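Alpha-fucosidase (Bifidobacterium bifidum, PDB 2EAB) probably releases L-fucose by hydrolysing alpha-1,2-fucosidic linkages in glycans, this chain being the catalytic portion of a much longer, calcium-binding glycoside hydrolase of family 95. Local coordinates at residues P121-Q133 against E486-F499. Numbering follows the deposited sequence.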
ATOM      1  N   PRO A 121      25.996  11.036  11.877  1.00  8.45           N
ATOM      2  CA  PRO A 121      25.567   9.665  12.108  1.00  8.53           C
ATOM      3  C   PRO A 121      25.953   8.714  10.976  1.00  8.13           C
ATOM      4  O   PRO A 121      25.377   7.631  10.871  1.00  8.49           O
ATOM      5  CB  PRO A 121      24.051   9.815  12.182  1.00  9.22           C
ATOM      6  CG  PRO A 121      23.759  10.894  11.194  1.00  9.64           C
ATOM      7  CD  PRO A 121      24.956  11.819  11.186  1.00  9.21           C
ATOM      8  N   GLY A 122      26.927   9.102  10.155  1.00  7.80           N
ATOM      9  CA  GLY A 122      27.301   8.351   8.955  1.00  7.98           C
ATOM     10  C   GLY A 122      27.739   6.905   9.140  1.00  8.11           C
ATOM     11  O   GLY A 122      27.695   6.131   8.186  1.00  8.09           O
ATOM     12  N   ASN A 123      28.170   6.538  10.346  1.00  7.51           N
ATOM     13  CA  ASN A 123      28.565   5.155  10.633  1.00  7.58           C
ATOM     14  C   ASN A 123      27.384   4.213  10.873  1.00  7.02           C
ATOM     15  O   ASN A 123      27.576   3.008  10.979  1.00  6.93           O
ATOM     16  CB  ASN A 123      29.522   5.081  11.834  1.00  7.96           C
ATOM     17  CG  ASN A 123      30.856   5.783  11.592  1.00  9.87           C
ATOM     18  OD1 ASN A 123      31.210   6.114  10.464  1.00 13.13           O
ATOM     19  ND2 ASN A 123      31.600   6.006  12.670  1.00 10.59           N
ATOM     20  N   LEU A 124      26.171   4.753  10.976  1.00  6.67           N
ATOM     21  CA  LEU A 124      24.995   3.912  11.229  1.00  6.76           C
ATOM     22  C   LEU A 124      24.445   3.349   9.928  1.00  6.69           C
ATOM     23  O   LEU A 124      23.417   3.791   9.416  1.00  6.83           O
ATOM     24  CB  LEU A 124      23.925   4.672  12.016  1.00  6.99           C
ATOM     25  CG  LEU A 124      24.274   4.990  13.473  1.00  7.67           C
ATOM     26  CD1 LEU A 124      23.224   5.913  14.052  1.00  8.65           C
ATOM     27  CD2 LEU A 124      24.403   3.724  14.318  1.00  8.42           C
ATOM     28  N   THR A 125      25.169   2.371   9.392  1.00  6.15           N
ATOM     29  CA  THR A 125      24.867   1.801   8.083  1.00  6.28           C
ATOM     30  C   THR A 125      24.993   0.280   8.081  1.00  5.95           C
ATOM     31  O   THR A 125      25.501  -0.324   9.029  1.00  6.16           O
ATOM     32  CB  THR A 125      25.806   2.368   6.989  1.00  6.58           C
ATOM     33  OG1 THR A 125      27.162   2.058   7.323  1.00  7.09           O
ATOM     34  CG2 THR A 125      25.650   3.868   6.841  1.00  7.44           C
ATOM     35  N   GLY A 126      24.520  -0.318   6.991  1.00  6.02           N
ATOM     36  CA  GLY A 126      24.640  -1.751   6.748  1.00  6.11           C
ATOM     37  C   GLY A 126      24.270  -2.023   5.308  1.00  6.09           C
ATOM     38  O   GLY A 126      24.245  -1.105   4.485  1.00  6.30           O
ATOM     39  N   GLY A 127      24.012  -3.289   4.999  1.00  5.97           N
ATOM     40  CA  GLY A 127      23.381  -3.650   3.736  1.00  6.28           C
ATOM     41  C   GLY A 127      24.210  -3.349   2.499  1.00  6.28           C
ATOM     42  O   GLY A 127      23.689  -2.876   1.490  1.00  6.63           O
ATOM     43  N   GLU A 128      25.503  -3.653   2.557  1.00  6.37           N
ATOM     44  CA  GLU A 128      26.422  -3.279   1.480  1.00  7.09           C
ATOM     45  C   GLU A 128      26.396  -4.190   0.261  1.00  7.16           C
ATOM     46  O   GLU A 128      26.789  -3.763  -0.824  1.00  7.57           O
ATOM     47  CB  GLU A 128      27.857  -3.163   1.994  1.00  7.45           C
ATOM     48  CG  GLU A 128      28.031  -2.257   3.210  1.00  8.04           C
ATOM     49  CD  GLU A 128      27.778  -2.963   4.540  1.00  7.98           C
ATOM     50  OE1 GLU A 128      27.497  -4.182   4.547  1.00  7.93           O
ATOM     51  OE2 GLU A 128      27.871  -2.290   5.589  1.00  8.97           O
ATOM     52  N   ASN A 129      25.949  -5.429   0.438  1.00  6.58           N
ATOM     53  CA  ASN A 129      26.019  -6.432  -0.623  1.00  6.98           C
ATOM     54  C   ASN A 129      24.706  -6.510  -1.392  1.00  6.28           C
ATOM     55  O   ASN A 129      23.714  -7.046  -0.889  1.00  6.21           O
ATOM     56  CB  ASN A 129      26.398  -7.800  -0.040  1.00  7.61           C
ATOM     57  CG  ASN A 129      26.671  -8.852  -1.122  1.00  7.97           C
ATOM     58  OD1 ASN A 129      26.234  -8.714  -2.261  1.00  8.49           O
ATOM     59  ND2 ASN A 129      27.389  -9.912  -0.759  1.00  8.86           N
ATOM     60  N   ALA A 130      24.702  -5.964  -2.607  1.00  6.39           N
ATOM     61  CA  ALA A 130      23.487  -5.895  -3.420  1.00  6.25           C
ATOM     62  C   ALA A 130      22.940  -7.266  -3.822  1.00  5.96           C
ATOM     63  O   ALA A 130      21.744  -7.393  -4.087  1.00  5.95           O
ATOM     64  CB  ALA A 130      23.714  -5.027  -4.647  1.00  6.81           C
ATOM     65  N   ALA A 131      23.813  -8.274  -3.881  1.00  5.89           N
ATOM     66  CA  ALA A 131      23.397  -9.650  -4.161  1.00  5.98           C
ATOM     67  C   ALA A 131      22.664 -10.269  -2.976  1.00  5.90           C
ATOM     68  O   ALA A 131      21.787 -11.110  -3.159  1.00  5.99           O
ATOM     69  CB  ALA A 131      24.593 -10.502  -4.545  1.00  6.08           C
ATOM     70  N   GLU A 132      23.047  -9.872  -1.765  1.00  5.68           N
ATOM     71  CA  GLU A 132      22.335 -10.303  -0.556  1.00  5.63           C
ATOM     72  C   GLU A 132      20.996  -9.597  -0.422  1.00  5.48           C
ATOM     73  O   GLU A 132      20.005 -10.197  -0.004  1.00  5.84           O
ATOM     74  CB  GLU A 132      23.155 -10.018   0.696  1.00  5.83           C
ATOM     75  CG  GLU A 132      24.326 -10.946   0.941  1.00  6.39           C
ATOM     76  CD  GLU A 132      24.952 -10.720   2.301  1.00  6.65           C
ATOM     77  OE1 GLU A 132      24.723  -9.646   2.901  1.00  7.03           O
ATOM     78  OE2 GLU A 132      25.666 -11.625   2.780  1.00  7.92           O
ATOM     79  N   GLN A 133      20.967  -8.311  -0.750  1.00  5.55           N
ATOM     80  CA  GLN A 133      19.724  -7.567  -0.673  1.00  5.77           C
ATOM     81  C   GLN A 133      18.717  -8.153  -1.655  1.00  5.62           C
ATOM     82  O   GLN A 133      17.583  -8.456  -1.288  1.00  5.81           O
ATOM     83  CB  GLN A 133      19.962  -6.096  -0.980  1.00  5.70           C
ATOM     84  CG  GLN A 133      18.706  -5.260  -0.794  1.00  5.92           C
ATOM     85  CD  GLN A 133      18.962  -3.767  -0.814  1.00  5.84           C
ATOM     86  OE1 GLN A 133      20.109  -3.305  -0.883  1.00  6.33           O
ATOM     87  NE2 GLN A 133      17.881  -2.999  -0.735  1.00  5.93           N
ATOM     88  N   GLU A 486      14.481   0.193   3.261  1.00  5.37           N
ATOM     89  CA  GLU A 486      14.530  -0.822   2.219  1.00  5.51           C
ATOM     90  C   GLU A 486      14.423  -2.205   2.832  1.00  5.62           C
ATOM     91  O   GLU A 486      15.313  -2.635   3.562  1.00  5.59           O
ATOM     92  CB  GLU A 486      15.820  -0.714   1.414  1.00  6.01           C
ATOM     93  CG  GLU A 486      16.007   0.614   0.719  1.00  6.38           C
ATOM     94  CD  GLU A 486      17.143   0.569  -0.271  1.00  7.21           C
ATOM     95  OE1 GLU A 486      18.150  -0.126  -0.003  1.00  7.09           O
ATOM     96  OE2 GLU A 486      17.034   1.233  -1.325  1.00  8.06           O
ATOM     97  N   ASN A 487      13.324  -2.885   2.520  1.00  5.33           N
ATOM     98  CA  ASN A 487      13.035  -4.217   3.016  1.00  5.30           C
ATOM     99  C   ASN A 487      12.785  -5.175   1.862  1.00  5.15           C
ATOM    100  O   ASN A 487      12.605  -4.753   0.713  1.00  5.62           O
ATOM    101  CB  ASN A 487      11.864  -4.158   3.998  1.00  5.67           C
ATOM    102  CG  ASN A 487      12.299  -3.690   5.368  1.00  5.49           C
ATOM    103  OD1 ASN A 487      12.718  -4.496   6.198  1.00  6.45           O
ATOM    104  ND2 ASN A 487      12.241  -2.384   5.603  1.00  6.11           N
ATOM    105  N   THR A 488      12.818  -6.470   2.161  1.00  5.13           N
ATOM    106  CA  THR A 488      12.760  -7.488   1.116  1.00  5.39           C
ATOM    107  C   THR A 488      11.902  -8.665   1.576  1.00  5.41           C
ATOM    108  O   THR A 488      11.252  -8.604   2.621  1.00  5.48           O
ATOM    109  CB  THR A 488      14.166  -8.018   0.760  1.00  5.53           C
ATOM    110  OG1 THR A 488      14.650  -8.804   1.851  1.00  5.14           O
ATOM    111  CG2 THR A 488      15.139  -6.889   0.436  1.00  5.84           C
ATOM    112  N   ALA A 489      11.930  -9.747   0.808  1.00  5.36           N
ATOM    113  CA  ALA A 489      11.277 -10.995   1.188  1.00  5.62           C
ATOM    114  C   ALA A 489      12.051 -11.775   2.263  1.00  5.57           C
ATOM    115  O   ALA A 489      11.551 -12.784   2.766  1.00  5.81           O
ATOM    116  CB  ALA A 489      11.064 -11.866  -0.044  1.00  6.22           C
ATOM    117  N   TYR A 490      13.258 -11.323   2.610  1.00  5.39           N
ATOM    118  CA  TYR A 490      14.205 -12.143   3.372  1.00  5.37           C
ATOM    119  C   TYR A 490      14.765 -11.496   4.639  1.00  5.70           C
ATOM    120  O   TYR A 490      15.915 -11.754   5.029  1.00  5.49           O
ATOM    121  CB  TYR A 490      15.361 -12.581   2.468  1.00  5.45           C
ATOM    122  CG  TYR A 490      14.943 -13.347   1.238  1.00  5.18           C
ATOM    123  CD1 TYR A 490      14.370 -14.610   1.350  1.00  5.75           C
ATOM    124  CD2 TYR A 490      15.142 -12.823  -0.037  1.00  6.16           C
ATOM    125  CE1 TYR A 490      13.998 -15.327   0.229  1.00  5.71           C
ATOM    126  CE2 TYR A 490      14.762 -13.531  -1.172  1.00  5.65           C
ATOM    127  CZ  TYR A 490      14.195 -14.788  -1.028  1.00  5.88           C
ATOM    128  OH  TYR A 490      13.813 -15.518  -2.133  1.00  6.11           O
ATOM    129  N   GLY A 491      13.967 -10.672   5.310  1.00  5.31           N
ATOM    130  CA  GLY A 491      14.413 -10.110   6.581  1.00  5.83           C
ATOM    131  C   GLY A 491      15.634  -9.207   6.471  1.00  5.22           C
ATOM    132  O   GLY A 491      16.520  -9.244   7.332  1.00  5.61           O
ATOM    133  N   TRP A 492      15.661  -8.392   5.413  1.00  5.35           N
ATOM    134  CA  TRP A 492      16.680  -7.360   5.199  1.00  5.34           C
ATOM    135  C   TRP A 492      16.307  -6.143   6.051  1.00  4.98           C
ATOM    136  O   TRP A 492      15.836  -5.109   5.550  1.00  5.53           O
ATOM    137  CB  TRP A 492      16.715  -7.006   3.719  1.00  5.50           C
ATOM    138  CG  TRP A 492      17.829  -6.120   3.252  1.00  5.17           C
ATOM    139  CD1 TRP A 492      17.740  -4.800   2.914  1.00  5.16           C
ATOM    140  CD2 TRP A 492      19.185  -6.506   3.005  1.00  5.52           C
ATOM    141  NE1 TRP A 492      18.965  -4.331   2.489  1.00  5.53           N
ATOM    142  CE2 TRP A 492      19.865  -5.362   2.529  1.00  5.36           C
ATOM    143  CE3 TRP A 492      19.894  -7.705   3.149  1.00  5.68           C
ATOM    144  CZ2 TRP A 492      21.214  -5.388   2.187  1.00  5.70           C
ATOM    145  CZ3 TRP A 492      21.235  -7.729   2.802  1.00  5.73           C
ATOM    146  CH2 TRP A 492      21.882  -6.576   2.335  1.00  6.14           C
ATOM    147  N   THR A 493      16.523  -6.288   7.355  1.00  5.21           N
ATOM    148  CA  THR A 493      16.077  -5.309   8.337  1.00  5.51           C
ATOM    149  C   THR A 493      17.194  -4.363   8.751  1.00  5.57           C
ATOM    150  O   THR A 493      16.950  -3.395   9.473  1.00  5.66           O
ATOM    151  CB  THR A 493      15.465  -5.983   9.585  1.00  5.73           C
ATOM    152  OG1 THR A 493      16.400  -6.916  10.140  1.00  5.86           O
ATOM    153  CG2 THR A 493      14.210  -6.744   9.203  1.00  5.79           C
ATOM    154  N   ALA A 494      18.412  -4.623   8.279  1.00  5.52           N
ATOM    155  CA  ALA A 494      19.512  -3.693   8.507  1.00  5.47           C
ATOM    156  C   ALA A 494      19.216  -2.336   7.884  1.00  5.39           C
ATOM    157  O   ALA A 494      18.448  -2.240   6.926  1.00  5.03           O
ATOM    158  CB  ALA A 494      20.790  -4.240   7.924  1.00  5.94           C
ATOM    159  N   PRO A 495      19.866  -1.284   8.397  1.00  5.29           N
ATOM    160  CA  PRO A 495      19.838  -0.019   7.681  1.00  5.90           C
ATOM    161  C   PRO A 495      20.678  -0.140   6.407  1.00  5.92           C
ATOM    162  O   PRO A 495      21.544  -1.023   6.298  1.00  6.18           O
ATOM    163  CB  PRO A 495      20.482   0.954   8.667  1.00  6.29           C
ATOM    164  CG  PRO A 495      21.400   0.101   9.471  1.00  6.18           C
ATOM    165  CD  PRO A 495      20.708  -1.223   9.604  1.00  5.66           C
ATOM    166  N   GLY A 496      20.428   0.757   5.457  1.00  6.16           N
ATOM    167  CA  GLY A 496      21.134   0.750   4.187  1.00  6.33           C
ATOM    168  C   GLY A 496      22.530   1.341   4.257  1.00  6.16           C
ATOM    169  O   GLY A 496      22.997   1.781   5.312  1.00  5.97           O
ATOM    170  N   GLN A 497      23.197   1.345   3.104  1.00  6.91           N
ATOM    171  CA  GLN A 497      24.625   1.640   2.996  1.00  8.74           C
ATOM    172  C   GLN A 497      24.993   3.091   3.228  1.00  8.43           C
ATOM    173  O   GLN A 497      26.170   3.400   3.418  1.00  8.83           O
ATOM    174  CB  GLN A 497      25.120   1.315   1.595  1.00 10.54           C
ATOM    175  CG  GLN A 497      25.385  -0.098   1.246  1.00 14.88           C
ATOM    176  CD  GLN A 497      26.061  -0.176  -0.108  1.00 18.33           C
ATOM    177  OE1 GLN A 497      27.236   0.172  -0.248  1.00 19.44           O
ATOM    178  NE2 GLN A 497      25.316  -0.608  -1.117  1.00 19.71           N
ATOM    179  N   SER A 498      24.012   3.983   3.139  1.00  8.09           N
ATOM    180  CA  SER A 498      24.240   5.399   3.394  1.00  8.41           C
ATOM    181  C   SER A 498      23.113   5.891   4.283  1.00  8.24           C
ATOM    182  O   SER A 498      21.943   5.614   4.010  1.00  7.97           O
ATOM    183  CB  SER A 498      24.293   6.198   2.089  1.00  9.00           C
ATOM    184  OG  SER A 498      24.675   7.545   2.329  1.00 10.66           O
ATOM    185  N   PHE A 499      23.470   6.627   5.329  1.00  8.18           N
ATOM    186  CA  PHE A 499      22.526   7.010   6.378  1.00  8.11           C
ATOM    187  C   PHE A 499      21.287   7.760   5.879  1.00  7.93           C
ATOM    188  O   PHE A 499      20.162   7.449   6.279  1.00  7.93           O
ATOM    189  CB  PHE A 499      23.248   7.839   7.451  1.00  8.64           C
ATOM    190  CG  PHE A 499      22.397   8.167   8.656  1.00  8.78           C
ATOM    191  CD1 PHE A 499      22.377   7.317   9.755  1.00  8.99           C
ATOM    192  CD2 PHE A 499      21.631   9.332   8.710  1.00 10.87           C
ATOM    193  CE1 PHE A 499      21.604   7.612  10.882  1.00 10.70           C
ATOM    194  CE2 PHE A 499      20.850   9.626   9.838  1.00 10.98           C
ATOM    195  CZ  PHE A 499      20.840   8.761  10.916  1.00 11.06           C
TER
HETATM  196  O   HOH W   1      26.400   7.000   5.817  1.00  8.66           O
HETATM  197  O   HOH W   2      21.886   3.762   7.019  1.00  7.91           O
HETATM  198  O   HOH W   3      22.085  -0.639   1.275  1.00  8.82           O
HETATM  199  O   HOH W   4      28.558  -1.810  -1.452  1.00 25.51           O
HETATM  200  O   HOH W   5      15.075  -3.699  -0.805  1.00  5.90           O
HETATM  201  O   HOH W   6      17.076  -9.757   1.173  1.00  6.35           O
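P121 sets the CB-CG edge of its ring over one face of the F499 phenyl, CG 3.5 Å from the ring centroid and almost on the ring normal, a CH-pi contact. With chi1 at -174°, the ring of F499 swings away from its own backbone N and into the type I turn of 121-124, where CD1 meets P121 O; L124 CB packs against the same CD1, and one water links G122 O to F499 N. Further along, T125 CG2 touches Q497 O (3.5 Å). G126 N donates to G496 O at 3.1 Å, nearly straight at hydrogen (164°) but from above the carbonyl plane, while another water ties the same oxygen to L124 O. The 121-133 loop belongs to the N-terminal domain and runs here over the family 95 catalytic domain. E128, whose carboxylate is held by N95, packs CG against Q497 CG at 3.9 Å. E132 CB meets W492 CZ3 obliquely. At the short helix 130-133, Q133 extends across the indole, CG 3.6 Å over the centroid of the five-membered ring and amide nearly parallel to it (18°). Replacing W492 by an alanine would probably open a gap beside Q133 and E132 and cost the glutamine's aliphatic chain the flat surface it packs on. Q133 NE2 donates to E486 OE1 at 3.0 Å from above the carboxylate plane, and a water joins the same nitrogen to N487 O.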